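Local structure of peptidoglycan recognition protein 3 (Branchiostoma belcheri tsingtauense, 4Z8I) at residues Q3-S7 with A17-N21; H32-E36 with S51-S56; W72-T77 with Q114-D119. The protein probably cleaves the amide bond between N-acetylmuramic acid and L-alanine in peptidoglycan as a zinc-dependent amidase, and carries a chitin-binding domain fused to its catalytic domain. All coordinates share one frame; numbering follows the deposited sequence.

Contact 1 (Q3-S7 with A17-N21)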
# COMPACT_ATOMS: atom_id res chain seq x y z
N GLN A 3 -15.33 4.26 -12.60
CA GLN A 3 -13.95 3.81 -12.66
C GLN A 3 -13.63 3.08 -13.96
O GLN A 3 -14.45 3.06 -14.88
CB GLN A 3 -13.62 2.93 -11.45
CG GLN A 3 -13.32 3.72 -10.18
CD GLN A 3 -13.70 2.97 -8.91
OE1 GLN A 3 -14.58 2.11 -8.92
NE2 GLN A 3 -13.03 3.30 -7.81
N ARG A 4 -12.44 2.50 -14.03
CA ARG A 4 -11.95 1.90 -15.28
C ARG A 4 -12.56 0.54 -15.58
O ARG A 4 -12.34 -0.02 -16.65
CB ARG A 4 -10.43 1.82 -15.27
CG ARG A 4 -9.74 3.17 -15.20
CD ARG A 4 -8.30 3.09 -15.66
NE ARG A 4 -7.66 4.40 -15.65
CZ ARG A 4 -6.44 4.64 -16.10
NH1 ARG A 4 -5.94 5.87 -16.06
NH2 ARG A 4 -5.71 3.66 -16.60
N TRP A 5 -13.31 -0.00 -14.63
CA TRP A 5 -14.02 -1.26 -14.85
C TRP A 5 -15.49 -1.13 -14.52
O TRP A 5 -15.89 -0.26 -13.74
CB TRP A 5 -13.39 -2.39 -14.04
CG TRP A 5 -13.39 -2.14 -12.58
CD1 TRP A 5 -14.37 -2.47 -11.69
CD2 TRP A 5 -12.35 -1.51 -11.83
NE1 TRP A 5 -14.00 -2.08 -10.43
CE2 TRP A 5 -12.77 -1.49 -10.49
CE3 TRP A 5 -11.11 -0.96 -12.17
CZ2 TRP A 5 -11.99 -0.94 -9.48
CZ3 TRP A 5 -10.34 -0.42 -11.16
CH2 TRP A 5 -10.78 -0.41 -9.84
N ARG A 6 -16.30 -1.99 -15.12
CA ARG A 6 -17.75 -1.95 -14.93
C ARG A 6 -18.17 -2.64 -13.64
O ARG A 6 -17.36 -3.29 -12.98
CB ARG A 6 -18.44 -2.60 -16.12
CG ARG A 6 -17.83 -2.23 -17.46
CD ARG A 6 -18.89 -1.81 -18.45
NE ARG A 6 -19.89 -2.85 -18.67
CZ ARG A 6 -20.98 -2.69 -19.42
NH1 ARG A 6 -21.20 -1.52 -20.01
NH2 ARG A 6 -21.84 -3.68 -19.57
N SER A 7 -19.44 -2.48 -13.29
CA SER A 7 -19.97 -3.05 -12.05
C SER A 7 -20.65 -4.38 -12.32
O SER A 7 -20.91 -5.15 -11.39
CB SER A 7 -20.97 -2.08 -11.41
OG SER A 7 -22.06 -1.81 -12.28
N ALA A 17 -16.19 1.06 -20.11
CA ALA A 17 -16.35 1.48 -18.72
C ALA A 17 -16.63 2.98 -18.69
O ALA A 17 -16.37 3.67 -19.68
CB ALA A 17 -15.10 1.15 -17.93
N PRO A 18 -17.18 3.49 -17.58
CA PRO A 18 -17.38 4.93 -17.41
C PRO A 18 -16.13 5.74 -17.72
O PRO A 18 -16.18 6.66 -18.54
CB PRO A 18 -17.72 5.05 -15.93
CG PRO A 18 -18.41 3.78 -15.61
CD PRO A 18 -17.77 2.72 -16.46
N ASP A 19 -15.02 5.39 -17.08
CA ASP A 19 -13.77 6.14 -17.24
C ASP A 19 -12.77 5.43 -18.14
O ASP A 19 -11.59 5.80 -18.15
CB ASP A 19 -13.13 6.40 -15.88
CG ASP A 19 -13.76 7.58 -15.16
OD1 ASP A 19 -14.92 7.93 -15.47
OD2 ASP A 19 -13.08 8.17 -14.28
N ALA A 20 -13.22 4.43 -18.89
CA ALA A 20 -12.30 3.68 -19.75
C ALA A 20 -12.96 2.99 -20.94
O ALA A 20 -13.93 2.25 -20.79
CB ALA A 20 -11.53 2.65 -18.92
N ASN A 21 -12.42 3.26 -22.12
CA ASN A 21 -12.77 2.52 -23.33
C ASN A 21 -11.46 2.08 -23.97
O ASN A 21 -10.66 2.92 -24.38
CB ASN A 21 -13.58 3.40 -24.28
CG ASN A 21 -14.20 2.61 -25.44
OD1 ASN A 21 -13.62 1.64 -25.93
ND2 ASN A 21 -15.38 3.03 -25.87
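Ala17 CB lies against the peptide group that follows Arg4, 3.3 Å from Arg4 O, and Ala20 CB lies 3.6 Å from the same Arg4 O. Further along, the aliphatic middle of Arg6 passes Ala17, with Arg6 CD 4.2 Å from Ala17 CA; the chain bends at chi2 and chi3 as it leaves, and the guanidinium finds its salt-bridge partner, Asp8, outside the contact. Arg4 offers only the root of its side chain, Arg4 CB standing 3.9 Å from Ala20 CB, while the rest runs out extended.

The backbone angles of Pro18 and Asp19 fit a type I beta turn across 17-20, in a small disulfide-rich domain whose cysteine pattern resembles hevein-like chitin-binding modules. Within the turn Ala17 N donates to Ala20 O, and a weaker bond returns from Ala20 N to Ala17 O.

The polar link between the segments is a backbone bond, Asp19 N to Gln3 O at 3.3 Å. It is fairly straight, 162° at the hydrogen, but the donor sits above the carbonyl plane, 51° out of it. The flank of the Pro18 ring borders the same oxygen, with Pro18 CD 3.7 Å from Gln3 O. A further backbone bond, between Arg4 and Glu24, fastens the N-terminal segment to the chain just beyond the turn.

Contact 2 (H32-E36 with S51-S56)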
# COMPACT_ATOMS: atom_id res chain seq x y z
N HIS A 32 -9.15 -10.34 -12.62
CA HIS A 32 -8.45 -9.17 -13.16
C HIS A 32 -8.04 -9.30 -14.62
O HIS A 32 -7.27 -8.48 -15.13
CB HIS A 32 -7.23 -8.85 -12.30
CG HIS A 32 -6.39 -10.05 -11.98
ND1 HIS A 32 -5.92 -10.92 -12.94
CD2 HIS A 32 -5.95 -10.53 -10.79
CE1 HIS A 32 -5.22 -11.88 -12.37
NE2 HIS A 32 -5.22 -11.67 -11.06
N CYS A 33 -8.55 -10.33 -15.30
CA CYS A 33 -8.23 -10.53 -16.71
C CYS A 33 -9.45 -10.35 -17.59
O CYS A 33 -10.49 -10.96 -17.35
CB CYS A 33 -7.64 -11.92 -16.93
SG CYS A 33 -6.05 -12.20 -16.11
N CYS A 34 -9.32 -9.51 -18.61
CA CYS A 34 -10.39 -9.31 -19.57
C CYS A 34 -10.23 -10.31 -20.71
O CYS A 34 -9.25 -10.25 -21.46
CB CYS A 34 -10.37 -7.88 -20.11
SG CYS A 34 -11.86 -7.38 -21.00
N SER A 35 -11.19 -11.22 -20.85
CA SER A 35 -11.09 -12.31 -21.82
C SER A 35 -11.57 -11.91 -23.22
O SER A 35 -11.91 -10.75 -23.46
CB SER A 35 -11.88 -13.52 -21.34
OG SER A 35 -13.28 -13.25 -21.32
N GLU A 36 -11.60 -12.88 -24.13
CA GLU A 36 -12.10 -12.68 -25.49
C GLU A 36 -13.56 -12.27 -25.47
O GLU A 36 -14.01 -11.46 -26.28
CB GLU A 36 -12.00 -13.99 -26.29
CG GLU A 36 -10.62 -14.36 -26.78
CD GLU A 36 -10.59 -15.74 -27.40
OE1 GLU A 36 -11.66 -16.39 -27.42
OE2 GLU A 36 -9.52 -16.17 -27.86
N SER A 51 -6.09 -11.91 -27.35
CA SER A 51 -6.77 -10.63 -27.18
C SER A 51 -7.10 -10.34 -25.72
O SER A 51 -7.75 -9.35 -25.40
CB SER A 51 -8.05 -10.60 -28.03
OG SER A 51 -8.82 -11.77 -27.82
N CYS A 52 -6.65 -11.22 -24.83
CA CYS A 52 -6.89 -11.06 -23.41
C CYS A 52 -5.97 -9.99 -22.83
O CYS A 52 -4.87 -9.76 -23.34
CB CYS A 52 -6.67 -12.38 -22.67
SG CYS A 52 -7.91 -13.64 -23.02
N VAL A 53 -6.42 -9.33 -21.77
CA VAL A 53 -5.59 -8.35 -21.07
C VAL A 53 -5.55 -8.66 -19.58
O VAL A 53 -6.60 -8.71 -18.92
CB VAL A 53 -6.10 -6.91 -21.27
CG1 VAL A 53 -5.11 -5.91 -20.70
CG2 VAL A 53 -6.35 -6.62 -22.74
N ASP A 54 -4.35 -8.87 -19.04
CA ASP A 54 -4.19 -9.11 -17.61
C ASP A 54 -3.79 -7.80 -16.92
O ASP A 54 -2.65 -7.35 -17.03
CB ASP A 54 -3.14 -10.20 -17.36
CG ASP A 54 -2.96 -10.51 -15.88
OD1 ASP A 54 -3.80 -10.08 -15.06
OD2 ASP A 54 -1.98 -11.21 -15.54
N TYR A 55 -4.75 -7.21 -16.21
CA TYR A 55 -4.54 -5.91 -15.58
C TYR A 55 -3.80 -6.01 -14.24
O TYR A 55 -3.67 -5.02 -13.52
CB TYR A 55 -5.87 -5.17 -15.42
CG TYR A 55 -6.45 -4.70 -16.74
CD1 TYR A 55 -6.12 -3.46 -17.25
CD2 TYR A 55 -7.30 -5.52 -17.47
CE1 TYR A 55 -6.63 -3.03 -18.46
CE2 TYR A 55 -7.82 -5.10 -18.68
CZ TYR A 55 -7.48 -3.86 -19.17
OH TYR A 55 -7.99 -3.43 -20.37
N SER A 56 -3.30 -7.20 -13.93
CA SER A 56 -2.45 -7.40 -12.76
C SER A 56 -1.08 -6.80 -13.00
O SER A 56 -0.35 -6.50 -12.06
CB SER A 56 -2.29 -8.89 -12.47
OG SER A 56 -3.54 -9.53 -12.43
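Cys34 and Val53 form a hydrogen-bonded antiparallel pair in the small three-stranded sheet of the cysteine-rich, chitin-binding type domain, where 33-34 is the central strand and 53-54 an edge. Cys34 N reaches Val53 O at 2.9 Å, and Val53 N returns to Cys34 O at 3.0 Å, in the carbonyl plane. The next bond, Tyr55 N to His32 O at 3.0 Å, runs nearly along the C=O axis. Cys33 and Asp54 make the non-hydrogen-bonded pair between them.

On the Cys34 face, the Tyr55 ring turns an edge to Cys34, with Tyr55 CE2 4.0 Å from Cys34 CB, while Val53 CG1 lies over the rim of one ring face; beyond, the Tyr55 side chain touches Glu24 and Cys25. On the Cys33 face, the His32 imidazole lies alongside the Asp54 carboxylate, planes 26° apart, and Cys33 SG comes 3.3 Å from Asp54 OD1.

Farther out, His32 and Cys33 both face Gly41, a classic beta bulge on the other side of the central strand. Disulfides to Cys47, Cys11 and Cys49 pin Cys33, Cys34 and Cys52 in turn. Locally, an Asx turn holds the Asp54 carboxylate: with CG anti to the backbone N (chi1 -178°), Asp54 OD1 accepts from Ser56 N at 3.1 Å, the donor coming from above the carboxylate plane.

Contact 3 (W72-T77 with Q114-D119)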
# COMPACT_ATOMS: atom_id res chain seq x y z
N TRP A 72 16.34 5.16 -2.00
CA TRP A 72 16.04 6.38 -1.25
C TRP A 72 17.18 6.81 -0.35
O TRP A 72 17.10 7.84 0.32
CB TRP A 72 14.70 6.33 -0.50
CG TRP A 72 14.52 5.26 0.56
CD1 TRP A 72 13.83 4.09 0.44
CD2 TRP A 72 14.98 5.31 1.92
NE1 TRP A 72 13.85 3.39 1.62
CE2 TRP A 72 14.55 4.12 2.55
CE3 TRP A 72 15.73 6.22 2.66
CZ2 TRP A 72 14.85 3.83 3.88
CZ3 TRP A 72 16.02 5.94 3.98
CH2 TRP A 72 15.58 4.75 4.58
N GLY A 73 18.26 6.04 -0.35
CA GLY A 73 19.47 6.43 0.35
C GLY A 73 19.52 6.03 1.81
O GLY A 73 20.02 6.78 2.65
N SER A 74 19.01 4.84 2.11
CA SER A 74 19.03 4.33 3.48
C SER A 74 20.45 4.20 3.99
O SER A 74 21.38 3.97 3.22
CB SER A 74 18.34 2.97 3.54
OG SER A 74 18.44 2.40 4.83
N ARG A 75 20.61 4.36 5.30
CA ARG A 75 21.90 4.14 5.93
C ARG A 75 22.02 2.65 6.20
O ARG A 75 21.04 1.92 6.11
CB ARG A 75 22.01 4.93 7.24
CG ARG A 75 21.21 4.35 8.39
CD ARG A 75 21.75 4.84 9.73
NE ARG A 75 21.15 6.10 10.14
CZ ARG A 75 21.45 6.73 11.28
NH1 ARG A 75 20.86 7.88 11.57
NH2 ARG A 75 22.34 6.22 12.11
N ALA A 76 23.23 2.20 6.51
CA ALA A 76 23.44 0.78 6.78
C ALA A 76 22.67 0.35 8.03
O ALA A 76 22.76 0.99 9.08
CB ALA A 76 24.92 0.49 6.94
N THR A 77 21.90 -0.73 7.90
CA THR A 77 21.21 -1.33 9.04
C THR A 77 21.52 -2.83 9.09
O THR A 77 22.11 -3.38 8.17
CB THR A 77 19.68 -1.13 8.97
OG1 THR A 77 19.17 -1.70 7.77
CG2 THR A 77 19.34 0.35 9.01
N GLN A 114 14.18 8.14 9.26
CA GLN A 114 15.09 7.08 9.67
C GLN A 114 16.10 7.61 10.68
O GLN A 114 16.31 7.00 11.72
CB GLN A 114 15.81 6.48 8.46
CG GLN A 114 16.72 5.30 8.80
CD GLN A 114 17.43 4.73 7.58
OE1 GLN A 114 18.15 5.43 6.88
NE2 GLN A 114 17.22 3.44 7.33
N ASN A 115 16.71 8.74 10.35
CA ASN A 115 17.68 9.35 11.25
C ASN A 115 17.08 9.70 12.61
O ASN A 115 17.73 9.58 13.63
CB ASN A 115 18.30 10.60 10.61
CG ASN A 115 19.19 10.27 9.44
OD1 ASN A 115 19.59 9.12 9.24
ND2 ASN A 115 19.53 11.28 8.65
N TYR A 116 15.82 10.12 12.60
CA TYR A 116 15.12 10.42 13.85
C TYR A 116 14.87 9.16 14.67
O TYR A 116 15.04 9.16 15.88
CB TYR A 116 13.80 11.15 13.56
CG TYR A 116 12.90 11.29 14.77
CD1 TYR A 116 13.35 11.89 15.94
CD2 TYR A 116 11.59 10.85 14.73
CE1 TYR A 116 12.52 12.03 17.03
CE2 TYR A 116 10.75 10.98 15.81
CZ TYR A 116 11.22 11.57 16.96
OH TYR A 116 10.40 11.70 18.05
N HIS A 117 14.46 8.09 14.00
CA HIS A 117 14.19 6.83 14.70
C HIS A 117 15.44 6.16 15.25
O HIS A 117 15.44 5.62 16.35
CB HIS A 117 13.43 5.86 13.80
CG HIS A 117 11.99 6.21 13.61
ND1 HIS A 117 11.15 5.50 12.79
CD2 HIS A 117 11.23 7.20 14.15
CE1 HIS A 117 9.94 6.03 12.82
NE2 HIS A 117 9.96 7.07 13.64
N MET A 118 16.53 6.21 14.48
CA MET A 118 17.76 5.54 14.86
C MET A 118 18.64 6.37 15.81
O MET A 118 19.17 5.84 16.78
CB MET A 118 18.56 5.14 13.61
CG MET A 118 17.78 4.25 12.66
SD MET A 118 18.79 3.66 11.29
CE MET A 118 20.05 2.76 12.20
N ASP A 119 18.78 7.67 15.54
CA ASP A 119 19.64 8.53 16.35
C ASP A 119 18.89 9.22 17.50
O ASP A 119 19.45 9.40 18.58
CB ASP A 119 20.34 9.58 15.48
CG ASP A 119 21.26 8.96 14.44
OD1 ASP A 119 21.92 7.94 14.76
OD2 ASP A 119 21.32 9.48 13.31
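Arg75 reaches from the loop after helix 69-72 across the C-terminal part of helix 103-120 in the amidase domain, its side chain lying over Gln114, Asn115, Met118 and Asp119. Arg75 CB starts 3.9 Å from Gln114 OE1, and CG keeps to the same oxygen while approaching Met118. Arg75 CD packs 3.5 Å from Met118 SD. There the chain bends (chi3 88°), which carries the guanidinium along the helix with one face over Met118: the thioether sulfur near NE, Met118 CB over the centre. Arg75 NH1 donates to Asn115 OD1 at 2.9 Å, from above the amide plane. The same nitrogen also meets Asp119 OD2, in a salt bridge. Arg75 NH2 completes that bridge, 3.2 Å from Asp119 OD1, on the syn side of the carboxylate. A methionine in its place would probably leave the Asp119 carboxylate without its counter-charge and Asn115 OD1 without this donor.

The base of the loop is gripped by one amide. Gln114 OE1 accepts from Arg75 N at 3.1 Å, almost straight at 173°. Gln114 NE2 donates in its own plane to Ser74 OG (3.0 Å); it also bonds Asp125 OD1, and together these bonds fix how the amide is turned. An edge of the Trp72 indole, bonded through NE1 to Glu140, abuts this amide. Ser74 OG in turn donates to a lone pair of Arg75 O, 2.9 Å away.

Contacts 1 and 2 belong to the small cysteine-rich domain, their centres 14 Å apart and their nearest atoms about 7 Å apart. The Cys11–Cys34 disulfide ties the chain between 3-7 and 17-21 to the central strand of contact 2, and Glu24 touches both contacts, through Arg4 and Tyr55. Contact 3 lies on the opposite side of the chain's centre, in the amidase domain, with its centre 42 Å from that of contact 1 and 41 Å from that of contact 2. The zinc ion, bound by His93, His202 and Cys210, is in that same domain; none of the three contacts supplies a ligand to it.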